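Local coordinates for protein unsaturated chondroitin disaccharide hydrolase (Streptococcus agalactiae, PDB 3ANK) that hydrolyses unsaturated chondroitin, hyaluronan and heparin disaccharides, releasing the unsaturated uronic acid and preferring sulfated glycosaminoglycan substrates, at residues I173-L178 / Q249-Y254; L116-T121 / L177-L182. The protein carries 1 engineered substitution. All coordinates share one frame; numbering follows the deposited sequence.

Overall arrangement
Both contacts are buried in the inner wall of an alpha6/alpha6-barrel, and both use the short helix 176-179, sharing Leu-177 and Leu-178. Contact 1 sets this helix and the turn before it against helix 246-263; contact 2 sets the same helix, and the start of helix 181-190, against helix 116-131. Their centres lie about 11 Å apart, and they meet where CH2 of Trp-251 packs 3.7 Å from CZ of Phe-118. Each has a glycine, Gly-252 or Gly-117, where the backbones come close. The chemistry differs: contact 1 uses Asn-175 and Trp-251 to hydrogen-bond the sugar, whereas contact 2 has a water joining the two segments, while Phe-118 lines the pocket.

Contact 1 (I173-L178 / Q249-Y254); sequences IINCLL and QAWGIY. Engineered in segment 173-178: Asn-175 (natural residue Asp). With GCD (4-deoxy-alpha-L-threo-hex-4-enopyranuronic acid), chain B.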
loop_
_atom_site.group_PDB
_atom_site.type_symbol
_atom_site.label_atom_id
_atom_site.label_comp_id
_atom_site.label_asym_id
_atom_site.label_seq_id
_atom_site.Cartn_x
_atom_site.Cartn_y
_atom_site.Cartn_z
ATOM N N ILE A 173 -2.603 12.196 8.256
ATOM C CA ILE A 173 -2.208 10.856 8.653
ATOM C C ILE A 173 -1.154 10.322 7.683
ATOM O O ILE A 173 -1.068 10.776 6.538
ATOM C CB ILE A 173 -3.421 9.919 8.708
ATOM C CG1 ILE A 173 -4.126 9.893 7.351
ATOM C CG2 ILE A 173 -4.384 10.379 9.804
ATOM C CD1 ILE A 173 -5.459 9.168 7.365
ATOM N N ILE A 174 -0.348 9.375 8.152
ATOM C CA ILE A 174 0.778 8.876 7.364
ATOM C C ILE A 174 0.285 8.278 6.037
ATOM O O ILE A 174 0.990 8.325 5.024
ATOM C CB ILE A 174 1.627 7.854 8.170
ATOM C CG1 ILE A 174 2.915 7.512 7.424
ATOM C CG2 ILE A 174 0.812 6.607 8.499
ATOM C CD1 ILE A 174 3.906 8.652 7.373
ATOM N N ASN A 175 -0.935 7.744 6.063
ATOM C CA ASN A 175 -1.613 7.201 4.888
ATOM C C ASN A 175 -1.591 8.166 3.707
ATOM O O ASN A 175 -1.556 7.747 2.546
ATOM C CB ASN A 175 -3.089 6.900 5.207
ATOM C CG ASN A 175 -3.286 6.113 6.501
ATOM O OD1 ASN A 175 -4.315 5.455 6.673
ATOM N ND2 ASN A 175 -2.326 6.185 7.411
ATOM N N CYS A 176 -1.643 9.462 4.012
ATOM C CA CYS A 176 -1.714 10.498 2.979
ATOM C C CYS A 176 -0.525 10.479 2.028
ATOM O O CYS A 176 -0.614 10.976 0.905
ATOM C CB CYS A 176 -1.873 11.885 3.611
ATOM S SG CYS A 176 -3.557 12.197 4.255
ATOM N N LEU A 177 0.598 9.925 2.483
ATOM C CA LEU A 177 1.771 9.812 1.621
ATOM C C LEU A 177 1.444 9.041 0.337
ATOM O O LEU A 177 2.040 9.288 -0.709
ATOM C CB LEU A 177 2.933 9.154 2.367
ATOM C CG LEU A 177 3.498 9.981 3.526
ATOM C CD1 LEU A 177 4.776 9.365 4.062
ATOM C CD2 LEU A 177 3.731 11.422 3.094
ATOM N N LEU A 178 0.502 8.104 0.424
ATOM C CA LEU A 178 0.063 7.348 -0.748
ATOM C C LEU A 178 -0.940 8.155 -1.553
ATOM O O LEU A 178 -0.994 8.056 -2.777
ATOM C CB LEU A 178 -0.569 6.017 -0.338
ATOM C CG LEU A 178 0.362 4.806 -0.171
ATOM C CD1 LEU A 178 0.849 4.335 -1.525
ATOM C CD2 LEU A 178 1.520 5.129 0.761
ATOM N N GLN A 249 3.534 2.169 9.589
ATOM C CA GLN A 249 4.963 2.233 9.344
ATOM C C GLN A 249 5.235 1.977 7.851
ATOM O O GLN A 249 6.047 2.667 7.221
ATOM C CB GLN A 249 5.682 1.205 10.224
ATOM C CG GLN A 249 7.204 1.359 10.290
ATOM C CD GLN A 249 7.646 2.623 11.023
ATOM O OE1 GLN A 249 8.782 3.100 10.851
ATOM N NE2 GLN A 249 6.760 3.165 11.849
ATOM N N ALA A 250 4.528 1.000 7.294
ATOM C CA ALA A 250 4.641 0.634 5.870
ATOM C C ALA A 250 4.148 1.710 4.917
ATOM O O ALA A 250 4.712 1.876 3.834
ATOM C CB ALA A 250 3.906 -0.690 5.585
ATOM N N TRP A 251 3.087 2.425 5.300
ATOM C CA TRP A 251 2.587 3.542 4.488
ATOM C C TRP A 251 3.721 4.559 4.314
ATOM O O TRP A 251 3.842 5.209 3.271
ATOM C CB TRP A 251 1.381 4.241 5.147
ATOM C CG TRP A 251 0.037 3.493 5.091
ATOM C CD1 TRP A 251 -0.930 3.472 6.065
ATOM C CD2 TRP A 251 -0.465 2.686 4.015
ATOM N NE1 TRP A 251 -2.005 2.700 5.660
ATOM C CE2 TRP A 251 -1.741 2.208 4.405
ATOM C CE3 TRP A 251 0.038 2.323 2.754
ATOM C CZ2 TRP A 251 -2.522 1.383 3.579
ATOM C CZ3 TRP A 251 -0.738 1.496 1.934
ATOM C CH2 TRP A 251 -2.003 1.040 2.351
ATOM N N GLY A 252 4.531 4.717 5.359
ATOM C CA GLY A 252 5.689 5.621 5.303
ATOM C C GLY A 252 6.784 5.043 4.418
ATOM O O GLY A 252 7.352 5.736 3.586
ATOM N N ILE A 253 7.070 3.756 4.593
ATOM C CA ILE A 253 8.123 3.094 3.842
ATOM C C ILE A 253 7.875 3.129 2.327
ATOM O O ILE A 253 8.811 3.291 1.539
ATOM C CB ILE A 253 8.305 1.656 4.332
ATOM C CG1 ILE A 253 8.863 1.693 5.769
ATOM C CG2 ILE A 253 9.234 0.880 3.388
ATOM C CD1 ILE A 253 8.784 0.349 6.520
ATOM N N TYR A 254 6.612 3.003 1.934
ATOM C CA TYR A 254 6.230 3.108 0.526
ATOM C C TYR A 254 5.954 4.559 0.105
ATOM O O TYR A 254 6.387 4.999 -0.961
ATOM C CB TYR A 254 5.011 2.221 0.240
ATOM C CG TYR A 254 4.800 1.882 -1.234
ATOM C CD1 TYR A 254 3.674 1.181 -1.647
ATOM C CD2 TYR A 254 5.722 2.268 -2.209
ATOM C CE1 TYR A 254 3.470 0.858 -2.985
ATOM C CE2 TYR A 254 5.516 1.955 -3.565
ATOM C CZ TYR A 254 4.387 1.244 -3.939
ATOM O OH TYR A 254 4.161 0.929 -5.278
HETATM C C1 GCD B . -8.840 3.835 6.404
HETATM C C2 GCD B . -8.046 5.018 5.881
HETATM C C3 GCD B . -7.126 4.549 4.760
HETATM C C4 GCD B . -6.269 3.439 5.343
HETATM C C5 GCD B . -6.742 2.659 6.391
HETATM C C6 GCD B . -5.835 1.589 6.963
HETATM O O2 GCD B . -8.949 6.002 5.389
HETATM O O3 GCD B . -6.277 5.626 4.350
HETATM O O5 GCD B . -8.000 2.787 6.915
HETATM O O6A GCD B . -6.297 0.876 7.872
HETATM O O6B GCD B . -4.696 1.457 6.471
#
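Asn-175 and Trp-251 bring the two backbones together, their CA atoms 5.6 Å apart, as the turn leading into helix 176-179 passes segment 249-254 of helix 246-263. Gly-252 suits the close approach: with no side chain there, CG1 of Ile-174 comes to 3.8 Å from its backbone N, and CD1 of Leu-177 lies over its CA. Leu-178 fills the next place with branched bulk, setting CD2 3.7 Å from CE3 of Trp-251, while its CD1 rests against the Tyr-254 ring, whose hydroxyl is hydrogen-bonded to Arg-389. These helices belong to the inner ring of the alpha6/alpha6-barrel of glycoside hydrolase family 88, whose substrate pocket holds the unsaturated uronic acid GCD. With CG of Trp-251 anti to its carbonyl carbon (chi1 -75°), the indole carries NE1 to the sugar and gives a hydrogen bond of 3.1 Å to O6B of GCD, bent to 150°, with the carboxylate oxygen in the ring plane. Over one indole face lies CB of Asn-175; the amide of that residue is turned 48° from the ring, with ND2 3.3 Å from CD1 of Trp-251. Asn-175 is engineered; the natural aspartate is the proton donor. OD1 of Asn-175 accepts a hydrogen bond of 3.0 Å from O3 of GCD, and Asp-115, the nucleophile, and Arg-247 also bind this sugar.

Contact 2 (L116-T121 / L177-L182); sequences LGFLYT and LLNIQL
Phe-118 meets Leu-178 obliquely: CE2 and CZ of the ring lie against the leucine, with CE2 3.5 Å from its CB, while the amide end of Asn-179 also approaches the ring at a slant, near CD1. The ring further touches the bound uronic acid and meets the indole of Trp-251 with planes at about 40°, so this aromatic side chain both lines the pocket and packs into the wall of the alpha6/alpha6-barrel. Its CG lies anti to the carbonyl carbon (chi1 -73°), which carries the ring from helix 116-131 across to the neighbouring inner helix. Gly-117, lacking a side chain, allows the two backbones to close to 4.2 Å, measured from its CA to that of Asn-179. Beside it, Leu-182 sends CD2 to within 3.9 Å of CB of Leu-116, a branched apolar group suited to the seam between helices. Thr-121 brings a small hydroxyl to the buried side, where OG1 donates to O of Gly-117 and reaches it from the opposite face to the backbone N of Thr-121. A water links the two segments, donating to OG1 of Thr-121 and, at 2.9 Å, to O of Leu-178, while accepting a weak bond of 3.1 Å from N of Leu-182.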
loop_
_atom_site.group_PDB
_atom_site.type_symbol
_atom_site.label_atom_id
_atom_site.label_comp_id
_atom_site.label_asym_id
_atom_site.label_seq_id
_atom_site.Cartn_x
_atom_site.Cartn_y
_atom_site.Cartn_z
ATOM N N LEU A 116 -9.050 8.992 -1.765
ATOM C CA LEU A 116 -9.195 9.207 -3.196
ATOM C C LEU A 116 -8.050 8.601 -3.991
ATOM O O LEU A 116 -8.260 8.080 -5.088
ATOM C CB LEU A 116 -9.314 10.695 -3.489
ATOM C CG LEU A 116 -10.676 11.253 -3.083
ATOM C CD1 LEU A 116 -10.651 12.774 -3.064
ATOM C CD2 LEU A 116 -11.737 10.733 -4.042
ATOM N N GLY A 117 -6.839 8.682 -3.447
ATOM C CA GLY A 117 -5.681 8.078 -4.095
ATOM C C GLY A 117 -5.801 6.568 -4.116
ATOM O O GLY A 117 -5.636 5.943 -5.152
ATOM N N PHE A 118 -6.087 5.978 -2.965
ATOM C CA PHE A 118 -6.253 4.529 -2.879
ATOM C C PHE A 118 -7.344 4.036 -3.823
ATOM O O PHE A 118 -7.205 2.975 -4.442
ATOM C CB PHE A 118 -6.571 4.093 -1.449
ATOM C CG PHE A 118 -5.403 4.179 -0.516
ATOM C CD1 PHE A 118 -5.519 4.830 0.701
ATOM C CD2 PHE A 118 -4.181 3.605 -0.857
ATOM C CE1 PHE A 118 -4.436 4.914 1.568
ATOM C CE2 PHE A 118 -3.100 3.680 -0.005
ATOM C CZ PHE A 118 -3.226 4.326 1.220
ATOM N N LEU A 119 -8.421 4.812 -3.945
ATOM C CA LEU A 119 -9.542 4.424 -4.812
ATOM C C LEU A 119 -9.241 4.531 -6.313
ATOM O O LEU A 119 -9.512 3.590 -7.076
ATOM C CB LEU A 119 -10.805 5.237 -4.468
ATOM C CG LEU A 119 -11.549 4.784 -3.200
ATOM C CD1 LEU A 119 -12.556 5.842 -2.764
ATOM C CD2 LEU A 119 -12.253 3.446 -3.428
ATOM N N TYR A 120 -8.666 5.660 -6.728
ATOM C CA TYR A 120 -8.568 6.007 -8.145
ATOM C C TYR A 120 -7.250 5.644 -8.813
ATOM O O TYR A 120 -7.198 5.466 -10.033
ATOM C CB TYR A 120 -8.955 7.488 -8.373
ATOM C CG TYR A 120 -10.461 7.613 -8.276
ATOM C CD1 TYR A 120 -11.251 7.557 -9.412
ATOM C CD2 TYR A 120 -11.091 7.663 -7.038
ATOM C CE1 TYR A 120 -12.635 7.606 -9.327
ATOM C CE2 TYR A 120 -12.480 7.714 -6.936
ATOM C CZ TYR A 120 -13.243 7.681 -8.088
ATOM O OH TYR A 120 -14.622 7.710 -8.000
ATOM N N THR A 121 -6.188 5.514 -8.021
ATOM C CA THR A 121 -4.875 5.248 -8.602
ATOM C C THR A 121 -4.755 3.824 -9.151
ATOM O O THR A 121 -4.395 3.634 -10.299
ATOM C CB THR A 121 -3.743 5.531 -7.614
ATOM O OG1 THR A 121 -3.795 6.906 -7.218
ATOM C CG2 THR A 121 -2.392 5.238 -8.260
ATOM N N LEU A 177 0.598 9.925 2.483
ATOM C CA LEU A 177 1.771 9.812 1.621
ATOM C C LEU A 177 1.444 9.041 0.337
ATOM O O LEU A 177 2.040 9.288 -0.709
ATOM C CB LEU A 177 2.933 9.154 2.367
ATOM C CG LEU A 177 3.498 9.981 3.526
ATOM C CD1 LEU A 177 4.776 9.365 4.062
ATOM C CD2 LEU A 177 3.731 11.422 3.094
ATOM N N LEU A 178 0.502 8.104 0.424
ATOM C CA LEU A 178 0.063 7.348 -0.748
ATOM C C LEU A 178 -0.940 8.155 -1.553
ATOM O O LEU A 178 -0.994 8.056 -2.777
ATOM C CB LEU A 178 -0.569 6.017 -0.338
ATOM C CG LEU A 178 0.362 4.806 -0.171
ATOM C CD1 LEU A 178 0.849 4.335 -1.525
ATOM C CD2 LEU A 178 1.520 5.129 0.761
ATOM N N ASN A 179 -1.723 8.955 -0.844
ATOM C CA ASN A 179 -2.829 9.680 -1.432
ATOM C C ASN A 179 -2.408 10.865 -2.292
ATOM O O ASN A 179 -3.057 11.173 -3.293
ATOM C CB ASN A 179 -3.760 10.156 -0.325
ATOM C CG ASN A 179 -5.199 9.984 -0.687
ATOM O OD1 ASN A 179 -5.952 10.959 -0.725
ATOM N ND2 ASN A 179 -5.605 8.737 -0.972
ATOM N N ILE A 180 -1.322 11.527 -1.916
ATOM C CA ILE A 180 -0.833 12.663 -2.695
ATOM C C ILE A 180 -0.261 12.287 -4.065
ATOM O O ILE A 180 -0.057 13.153 -4.912
ATOM C CB ILE A 180 0.219 13.480 -1.918
ATOM C CG1 ILE A 180 1.422 12.605 -1.549
ATOM C CG2 ILE A 180 -0.405 14.087 -0.659
ATOM C CD1 ILE A 180 2.559 13.399 -0.905
ATOM N N GLN A 181 0.016 11.009 -4.294
ATOM C CA GLN A 181 0.541 10.618 -5.607
ATOM C C GLN A 181 -0.477 10.950 -6.711
ATOM O O GLN A 181 -0.107 11.281 -7.835
ATOM C CB GLN A 181 0.925 9.137 -5.637
ATOM C CG GLN A 181 1.818 8.709 -4.460
ATOM C CD GLN A 181 3.064 9.561 -4.338
ATOM O OE1 GLN A 181 3.456 9.966 -3.234
ATOM N NE2 GLN A 181 3.702 9.834 -5.467
ATOM N N LEU A 182 -1.756 10.858 -6.374
ATOM C CA LEU A 182 -2.826 11.321 -7.252
ATOM C C LEU A 182 -2.586 12.767 -7.702
ATOM O O LEU A 182 -2.791 13.112 -8.868
ATOM C CB LEU A 182 -4.171 11.193 -6.523
ATOM C CG LEU A 182 -5.463 11.666 -7.199
ATOM C CD1 LEU A 182 -5.618 11.059 -8.597
ATOM C CD2 LEU A 182 -6.682 11.338 -6.298
HETATM O O HOH W 1 -2.705 8.169 -5.055
#